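Local coordinates for malonyl acyl carrier protein transacylase (Streptococcus pneumoniae, PDB 3IM8) that probably transfers malonyl groups from malonyl-CoA to the holo acyl carrier protein, the step that supplies extender units for fatty acid synthesis, at residues L66-R74 / Y94-F105; Q82-S90 / C224-V234. All blocks are in the same frame, centred on the assembly; numbering follows the deposited sequence.

Contact 1 of 2, residues L66-R74 / Y94-F105; sequences LATSVAIYR and YSALVASGALDF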
loop_
_atom_site.group_PDB
_atom_site.type_symbol
_atom_site.label_atom_id
_atom_site.label_comp_id
_atom_site.label_asym_id
_atom_site.label_seq_id
_atom_site.Cartn_x
_atom_site.Cartn_y
_atom_site.Cartn_z
ATOM N N LEU A 66 -4.282 6.071 5.909
ATOM C CA LEU A 66 -4.573 5.008 6.889
ATOM C C LEU A 66 -5.865 5.267 7.695
ATOM O O LEU A 66 -6.672 4.367 7.890
ATOM C CB LEU A 66 -3.382 4.748 7.833
ATOM C CG LEU A 66 -3.689 3.747 8.970
ATOM C CD1 LEU A 66 -2.654 2.596 9.018
ATOM C CD2 LEU A 66 -3.886 4.430 10.360
ATOM N N ALA A 67 -6.047 6.496 8.162
ATOM C CA ALA A 67 -7.209 6.870 8.945
ATOM C C ALA A 67 -8.456 6.747 8.089
ATOM O O ALA A 67 -9.467 6.235 8.549
ATOM C CB ALA A 67 -7.060 8.289 9.448
ATOM N N THR A 68 -8.372 7.200 6.831
ATOM C CA THR A 68 -9.494 7.125 5.907
ATOM C C THR A 68 -9.875 5.684 5.587
ATOM O O THR A 68 -11.014 5.308 5.705
ATOM C CB THR A 68 -9.173 7.855 4.652
ATOM O OG1 THR A 68 -8.992 9.242 4.971
ATOM C CG2 THR A 68 -10.340 7.692 3.670
ATOM N N SER A 69 -8.893 4.881 5.223
ATOM C CA SER A 69 -9.102 3.459 4.993
ATOM C C SER A 69 -9.653 2.700 6.187
ATOM O O SER A 69 -10.603 1.942 6.026
ATOM C CB SER A 69 -7.788 2.817 4.583
ATOM O OG SER A 69 -7.359 3.425 3.382
ATOM N N VAL A 70 -9.015 2.823 7.350
ATOM C CA VAL A 70 -9.550 2.193 8.586
ATOM C C VAL A 70 -10.999 2.588 8.822
ATOM O O VAL A 70 -11.842 1.724 9.152
ATOM C CB VAL A 70 -8.675 2.470 9.809
ATOM C CG1 VAL A 70 -9.268 1.866 11.079
ATOM C CG2 VAL A 70 -7.286 1.853 9.563
ATOM N N ALA A 71 -11.308 3.870 8.642
ATOM C CA ALA A 71 -12.712 4.335 8.768
ATOM C C ALA A 71 -13.672 3.637 7.782
ATOM O O ALA A 71 -14.787 3.239 8.166
ATOM C CB ALA A 71 -12.777 5.787 8.553
ATOM N N ILE A 72 -13.257 3.503 6.527
ATOM C CA ILE A 72 -14.071 2.817 5.516
ATOM C C ILE A 72 -14.260 1.318 5.871
ATOM O O ILE A 72 -15.359 0.744 5.767
ATOM C CB ILE A 72 -13.474 2.984 4.093
ATOM C CG1 ILE A 72 -13.522 4.457 3.683
ATOM C CG2 ILE A 72 -14.300 2.174 3.092
ATOM C CD1 ILE A 72 -12.834 4.779 2.438
ATOM N N TYR A 73 -13.200 0.684 6.306
ATOM C CA TYR A 73 -13.305 -0.728 6.740
ATOM C C TYR A 73 -14.259 -0.849 7.913
ATOM O O TYR A 73 -15.142 -1.714 7.884
ATOM C CB TYR A 73 -11.921 -1.283 7.090
ATOM C CG TYR A 73 -11.878 -2.290 8.211
ATOM C CD1 TYR A 73 -12.189 -3.614 7.993
ATOM C CD2 TYR A 73 -11.462 -1.907 9.495
ATOM C CE1 TYR A 73 -12.149 -4.538 9.064
ATOM C CE2 TYR A 73 -11.404 -2.785 10.533
ATOM C CZ TYR A 73 -11.741 -4.096 10.328
ATOM O OH TYR A 73 -11.656 -4.974 11.418
ATOM N N ARG A 74 -14.127 0.051 8.905
ATOM C CA ARG A 74 -15.013 0.060 10.059
ATOM C C ARG A 74 -16.473 0.302 9.670
ATOM O O ARG A 74 -17.385 -0.313 10.242
ATOM C CB ARG A 74 -14.559 1.058 11.138
ATOM C CG ARG A 74 -13.398 0.598 11.952
ATOM C CD ARG A 74 -12.874 1.721 12.833
ATOM N NE ARG A 74 -11.803 1.295 13.732
ATOM C CZ ARG A 74 -11.329 2.056 14.712
ATOM N NH1 ARG A 74 -11.847 3.269 14.904
ATOM N NH2 ARG A 74 -10.372 1.589 15.526
ATOM N N TYR A 94 -0.417 -1.494 6.718
ATOM C CA TYR A 94 -0.624 -1.053 8.110
ATOM C C TYR A 94 -2.094 -0.958 8.418
ATOM O O TYR A 94 -2.548 -1.346 9.500
ATOM C CB TYR A 94 0.067 0.283 8.408
ATOM C CG TYR A 94 1.555 0.191 8.537
ATOM C CD1 TYR A 94 2.356 0.015 7.411
ATOM C CD2 TYR A 94 2.164 0.246 9.785
ATOM C CE1 TYR A 94 3.759 -0.063 7.536
ATOM C CE2 TYR A 94 3.569 0.178 9.919
ATOM C CZ TYR A 94 4.343 0.031 8.801
ATOM O OH TYR A 94 5.701 -0.020 8.912
ATOM N N SER A 95 -2.846 -0.452 7.450
ATOM C CA SER A 95 -4.333 -0.430 7.533
ATOM C C SER A 95 -4.899 -1.849 7.756
ATOM O O SER A 95 -5.776 -2.039 8.584
ATOM C CB SER A 95 -4.932 0.172 6.244
ATOM O OG SER A 95 -4.403 1.461 5.965
ATOM N N ALA A 96 -4.361 -2.805 6.974
ATOM C CA ALA A 96 -4.631 -4.251 7.032
ATOM C C ALA A 96 -4.194 -4.855 8.377
ATOM O O ALA A 96 -4.886 -5.701 8.940
ATOM C CB ALA A 96 -3.904 -4.874 5.967
ATOM N N LEU A 97 -3.056 -4.404 8.911
ATOM C CA LEU A 97 -2.633 -4.803 10.275
ATOM C C LEU A 97 -3.641 -4.385 11.316
ATOM O O LEU A 97 -3.928 -5.161 12.231
ATOM C CB LEU A 97 -1.238 -4.268 10.650
ATOM C CG LEU A 97 -0.105 -5.105 10.020
ATOM C CD1 LEU A 97 1.244 -4.351 10.150
ATOM C CD2 LEU A 97 -0.018 -6.538 10.618
ATOM N N VAL A 98 -4.181 -3.184 11.174
ATOM C CA VAL A 98 -5.276 -2.699 12.039
ATOM C C VAL A 98 -6.546 -3.532 11.860
ATOM O O VAL A 98 -7.120 -4.022 12.846
ATOM C CB VAL A 98 -5.584 -1.196 11.852
ATOM C CG1 VAL A 98 -6.900 -0.778 12.635
ATOM C CG2 VAL A 98 -4.415 -0.354 12.346
ATOM N N ALA A 99 -6.954 -3.749 10.608
ATOM C CA ALA A 99 -8.119 -4.571 10.348
ATOM C C ALA A 99 -7.938 -6.018 10.818
ATOM O O ALA A 99 -8.895 -6.648 11.202
ATOM C CB ALA A 99 -8.486 -4.512 8.868
ATOM N N SER A 100 -6.704 -6.536 10.830
ATOM C CA SER A 100 -6.497 -7.942 11.135
ATOM C C SER A 100 -6.362 -8.160 12.614
ATOM O O SER A 100 -6.115 -9.289 13.046
ATOM C CB SER A 100 -5.249 -8.485 10.419
ATOM O OG SER A 100 -4.122 -7.784 10.913
ATOM N N GLY A 101 -6.504 -7.082 13.388
ATOM C CA GLY A 101 -6.529 -7.137 14.848
ATOM C C GLY A 101 -5.152 -7.011 15.464
ATOM O O GLY A 101 -5.030 -6.762 16.681
ATOM N N ALA A 102 -4.101 -7.195 14.659
ATOM C CA ALA A 102 -2.735 -7.183 15.199
ATOM C C ALA A 102 -2.170 -5.813 15.634
ATOM O O ALA A 102 -1.375 -5.727 16.580
ATOM C CB ALA A 102 -1.765 -7.881 14.269
ATOM N N LEU A 103 -2.578 -4.747 14.966
ATOM C CA LEU A 103 -2.097 -3.396 15.313
ATOM C C LEU A 103 -3.232 -2.490 15.822
ATOM O O LEU A 103 -4.271 -2.378 15.154
ATOM C CB LEU A 103 -1.378 -2.792 14.093
ATOM C CG LEU A 103 -0.889 -1.337 14.047
ATOM C CD1 LEU A 103 0.075 -1.072 15.168
ATOM C CD2 LEU A 103 -0.221 -1.141 12.669
ATOM N N ASP A 104 -3.053 -1.876 17.001
ATOM C CA ASP A 104 -4.033 -0.910 17.536
ATOM C C ASP A 104 -4.143 0.314 16.596
ATOM O O ASP A 104 -3.145 0.771 16.023
ATOM C CB ASP A 104 -3.667 -0.462 18.972
ATOM C CG ASP A 104 -4.514 0.741 19.474
ATOM O OD1 ASP A 104 -5.675 0.540 19.900
ATOM O OD2 ASP A 104 -4.020 1.901 19.468
ATOM N N PHE A 105 -5.356 0.819 16.434
ATOM C CA PHE A 105 -5.555 1.882 15.490
ATOM C C PHE A 105 -4.751 3.148 15.841
ATOM O O PHE A 105 -4.041 3.708 14.979
ATOM C CB PHE A 105 -7.033 2.224 15.383
ATOM C CG PHE A 105 -7.287 3.436 14.572
ATOM C CD1 PHE A 105 -6.860 3.491 13.258
ATOM C CD2 PHE A 105 -7.944 4.535 15.123
ATOM C CE1 PHE A 105 -7.106 4.634 12.454
ATOM C CE2 PHE A 105 -8.167 5.664 14.364
ATOM C CZ PHE A 105 -7.738 5.710 13.011
#

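Contact 2 of 2, residues Q82-S90 / C224-V234; sequences QPDMVAGLS and CPLVGNTEAAV. With ACT (acetate ion), chain B.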
loop_
_atom_site.group_PDB
_atom_site.type_symbol
_atom_site.label_atom_id
_atom_site.label_comp_id
_atom_site.label_asym_id
_atom_site.label_seq_id
_atom_site.Cartn_x
_atom_site.Cartn_y
_atom_site.Cartn_z
ATOM N N GLN A 82 -17.449 -8.581 7.102
ATOM C CA GLN A 82 -16.288 -8.901 7.904
ATOM C C GLN A 82 -15.294 -9.645 6.970
ATOM O O GLN A 82 -15.690 -10.601 6.288
ATOM C CB GLN A 82 -16.760 -9.767 9.098
ATOM C CG GLN A 82 -15.669 -10.347 10.002
ATOM C CD GLN A 82 -14.620 -9.302 10.423
ATOM O OE1 GLN A 82 -14.952 -8.128 10.712
ATOM N NE2 GLN A 82 -13.338 -9.729 10.444
ATOM N N PRO A 83 -14.002 -9.219 6.911
ATOM C CA PRO A 83 -13.104 -9.962 5.984
ATOM C C PRO A 83 -12.596 -11.300 6.523
ATOM O O PRO A 83 -12.480 -11.463 7.722
ATOM C CB PRO A 83 -11.932 -8.990 5.791
ATOM C CG PRO A 83 -11.887 -8.240 7.028
ATOM C CD PRO A 83 -13.344 -8.015 7.426
ATOM N N ASP A 84 -12.290 -12.240 5.637
ATOM C CA ASP A 84 -11.690 -13.517 6.044
ATOM C C ASP A 84 -10.167 -13.476 5.981
ATOM O O ASP A 84 -9.458 -14.233 6.685
ATOM C CB ASP A 84 -12.258 -14.665 5.175
ATOM C CG ASP A 84 -13.782 -14.794 5.334
ATOM O OD1 ASP A 84 -14.208 -15.113 6.445
ATOM O OD2 ASP A 84 -14.549 -14.498 4.397
ATOM N N MET A 85 -9.660 -12.591 5.129
ATOM C CA MET A 85 -8.207 -12.352 4.976
ATOM C C MET A 85 -8.016 -10.899 4.570
ATOM O O MET A 85 -8.911 -10.316 3.952
ATOM C CB MET A 85 -7.576 -13.245 3.880
ATOM C CG MET A 85 -7.744 -14.726 4.088
ATOM S SD MET A 85 -6.756 -15.745 2.973
ATOM C CE MET A 85 -5.129 -15.217 3.358
ATOM N N VAL A 86 -6.858 -10.325 4.885
ATOM C CA VAL A 86 -6.535 -8.955 4.463
ATOM C C VAL A 86 -5.147 -8.843 3.836
ATOM O O VAL A 86 -4.328 -9.703 4.031
ATOM C CB VAL A 86 -6.635 -7.922 5.619
ATOM C CG1 VAL A 86 -8.058 -7.882 6.203
ATOM C CG2 VAL A 86 -5.571 -8.200 6.712
ATOM N N ALA A 87 -4.901 -7.725 3.135
ATOM C CA ALA A 87 -3.606 -7.339 2.597
ATOM C C ALA A 87 -3.786 -5.856 2.252
ATOM O O ALA A 87 -4.923 -5.362 2.159
ATOM C CB ALA A 87 -3.274 -8.151 1.306
ATOM N N GLY A 88 -2.682 -5.151 2.060
ATOM C CA GLY A 88 -2.751 -3.730 1.694
ATOM C C GLY A 88 -1.455 -3.362 0.997
ATOM O O GLY A 88 -0.416 -3.983 1.262
ATOM N N LEU A 89 -1.510 -2.366 0.111
ATOM C CA LEU A 89 -0.342 -1.977 -0.679
ATOM C C LEU A 89 0.537 -1.049 0.123
ATOM O O LEU A 89 0.192 0.115 0.344
ATOM C CB LEU A 89 -0.750 -1.309 -2.003
ATOM C CG LEU A 89 0.342 -0.770 -2.929
ATOM C CD1 LEU A 89 0.971 -1.931 -3.662
ATOM C CD2 LEU A 89 -0.244 0.299 -3.928
ATOM N N SER A 90 1.645 -1.527 0.583
ATOM C CA SER A 90 2.681 -0.749 1.291
ATOM C C SER A 90 2.231 -0.079 2.518
ATOM O O SER A 90 2.150 -0.660 3.470
ATOM C CB SER A 90 3.402 0.238 0.334
ATOM O OG SER A 90 4.528 0.739 0.772
ATOM N N CYS A 224 -7.566 -12.126 12.114
ATOM C CA CYS A 224 -7.762 -12.733 10.823
ATOM C C CYS A 224 -6.438 -12.713 10.027
ATOM O O CYS A 224 -5.566 -11.877 10.308
ATOM C CB CYS A 224 -8.923 -12.053 10.114
ATOM S SG CYS A 224 -8.385 -10.822 8.963
ATOM N N PRO A 225 -6.260 -13.672 9.102
ATOM C CA PRO A 225 -4.990 -13.828 8.444
ATOM C C PRO A 225 -4.711 -12.617 7.543
ATOM O O PRO A 225 -5.638 -12.099 6.895
ATOM C CB PRO A 225 -5.147 -15.104 7.612
ATOM C CG PRO A 225 -6.379 -15.844 8.224
ATOM C CD PRO A 225 -7.235 -14.732 8.773
ATOM N N LEU A 226 -3.455 -12.173 7.550
ATOM C CA LEU A 226 -2.945 -11.071 6.695
ATOM C C LEU A 226 -1.837 -11.621 5.790
ATOM O O LEU A 226 -0.932 -12.281 6.272
ATOM C CB LEU A 226 -2.408 -9.927 7.553
ATOM C CG LEU A 226 -1.732 -8.747 6.811
ATOM C CD1 LEU A 226 -1.905 -7.506 7.594
ATOM C CD2 LEU A 226 -0.228 -8.941 6.618
ATOM N N VAL A 227 -1.927 -11.378 4.476
ATOM C CA VAL A 227 -0.887 -11.754 3.517
ATOM C C VAL A 227 0.097 -10.593 3.353
ATOM O O VAL A 227 -0.266 -9.521 2.852
ATOM C CB VAL A 227 -1.510 -12.192 2.175
ATOM C CG1 VAL A 227 -0.448 -12.627 1.200
ATOM C CG2 VAL A 227 -2.505 -13.350 2.412
ATOM N N GLY A 228 1.340 -10.776 3.805
ATOM C CA GLY A 228 2.300 -9.674 3.781
ATOM C C GLY A 228 2.912 -9.381 2.428
ATOM O O GLY A 228 3.094 -10.264 1.600
ATOM N N ASN A 229 3.254 -8.117 2.209
ATOM C CA ASN A 229 3.832 -7.634 0.952
ATOM C C ASN A 229 5.179 -8.274 0.609
ATOM O O ASN A 229 5.477 -8.602 -0.561
ATOM C CB ASN A 229 4.028 -6.106 1.061
ATOM C CG ASN A 229 2.724 -5.305 0.899
ATOM O OD1 ASN A 229 1.628 -5.826 0.530
ATOM N ND2 ASN A 229 2.845 -4.036 1.143
ATOM N N THR A 230 5.992 -8.442 1.651
ATOM C CA THR A 230 7.410 -8.788 1.477
ATOM C C THR A 230 7.559 -10.259 1.083
ATOM O O THR A 230 8.156 -10.575 0.014
ATOM C CB THR A 230 8.239 -8.413 2.740
ATOM O OG1 THR A 230 7.984 -7.051 3.080
ATOM C CG2 THR A 230 9.706 -8.637 2.507
ATOM N N GLU A 231 6.939 -11.133 1.888
ATOM C CA GLU A 231 7.090 -12.573 1.694
ATOM C C GLU A 231 5.966 -13.183 0.874
ATOM O O GLU A 231 6.057 -14.332 0.484
ATOM C CB GLU A 231 7.151 -13.292 3.038
ATOM C CG GLU A 231 8.300 -12.841 3.951
ATOM C CD GLU A 231 9.649 -13.487 3.614
ATOM O OE1 GLU A 231 10.293 -13.170 2.578
ATOM O OE2 GLU A 231 10.091 -14.313 4.443
ATOM N N ALA A 232 4.929 -12.391 0.575
ATOM C CA ALA A 232 3.704 -12.885 -0.077
ATOM C C ALA A 232 3.256 -14.151 0.662
ATOM O O ALA A 232 3.058 -15.185 0.051
ATOM C CB ALA A 232 3.930 -13.139 -1.539
ATOM N N ALA A 233 3.107 -14.046 1.986
ATOM C CA ALA A 233 2.702 -15.184 2.810
ATOM C C ALA A 233 1.911 -14.655 3.991
ATOM O O ALA A 233 1.983 -13.454 4.298
ATOM C CB ALA A 233 3.955 -15.942 3.290
ATOM N N VAL A 234 1.179 -15.522 4.670
ATOM C CA VAL A 234 0.355 -15.121 5.829
ATOM C C VAL A 234 1.323 -14.760 6.912
ATOM O O VAL A 234 2.196 -15.567 7.266
ATOM C CB VAL A 234 -0.553 -16.263 6.365
ATOM C CG1 VAL A 234 -1.154 -15.922 7.742
ATOM C CG2 VAL A 234 -1.651 -16.622 5.313
HETATM C C ACT B . 4.626 3.601 -0.218
HETATM O O ACT B . 5.446 2.654 -0.532
HETATM O OXT ACT B . 4.246 3.841 1.053
HETATM C CH3 ACT B . 4.194 4.345 -1.468
HETATM O O HOH W 1 -0.559 -6.721 3.218
#

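Contact 1 of 2, residues L66-R74 / Y94-F105
The ring of F105 is a knob set among L66, A67, V70 and R74 of segment 66-74, on helix 58-78. Its CG stands anti to the backbone N, which carries the ring from the start of helix 105-122 across to its neighbour. There V70 CG1 lies 3.6 Å from F105 CD1 and L66 CD2 lies 3.8 Å from F105 CE1, while A67 meets the ring at its edge. R74 runs extended from CG to NE and brings NH2 to 3.4 Å from F105 CB. Its guanidinium plane is turned 55° from the ring, so this is oblique packing rather than a stack, and NH1 is hydrogen-bonded to T32 of helix 27-40.

L66 spreads its two branches: CD2 goes to F105, and CD1 reaches the N-terminal part of the other helix, 3.6 Å from Y94 CB. Farther along, V70 CG1 meets V98 CG1 at 3.9 Å, the two valines crossing at about a right angle. Y73 lays one ring face on A99, whose CB stands 3.6 Å from the ring centroid and 11° off the normal, a clear CH-pi contact. The helix segments 66-74 and 94-99 run 9.5 Å apart at closest approach and are inclined by 36°. This is largely apolar packing, in the acyltransferase core, of helix 58-78 against the first turn of helix 105-122 and against helix 92-99, which follows the probable nucleophile elbow.

Contact 2 of 2, residues Q82-S90 / C224-V234
V86 and L226 face each other in a single beta bridge on strand 85-88, which lies at the edge of the parallel four-stranded sheet and runs into the probable GxSxG nucleophile elbow. V86 N donates to P225 O at 2.9 Å, and V86 O receives V227 N at 3.0 Å.

M85 and V86 project to opposite faces of the strand and meet different partners. With chi1 at -60°, V86 places CG1 anti to its carbonyl carbon, 4.0 Å from C224 SG, and turns CG2 to L226 CB at 3.7 Å. M85, bent at chi3 (60°), curls its methyl CE towards V227 CG2, a tight 3.4 Å approach, with P225 CB and V234 CG2 more loosely beside it. A87 CB comes close to V227 O.

Beyond the bridge a water accepts from G88 N and can donate to V227 O, though other acceptors compete for its protons. At the elbow, S90 is the predicted active-site serine, near H199, also predicted to be an active-site residue. An acetate, probably from the crystallisation liquor, lies beside it, its O 3.3 Å from S90 CB.

In the fold
Both contacts are mainly core and bury almost equal area, 512 Å² in contact 1 and 516 Å² in contact 2, but contact 1 has no exposed touching residue, whereas contact 2 reaches the surface at D84 and V234. Their segments alternate along the chain: helix 58-78 leads to strand 85-88, which leads to helix 92-99. That last helix belongs to contact 1 yet also covers contact 2, where A96 O lies 3.4 Å from V86 CG2. The chemistry follows the elements joined. Contact 1 relies on side-chain packing round a single F105 knob, with a CH-pi contact; contact 2, strand beside loop, uses backbone hydrogen bonds and a water, and runs on to the predicted catalytic serine.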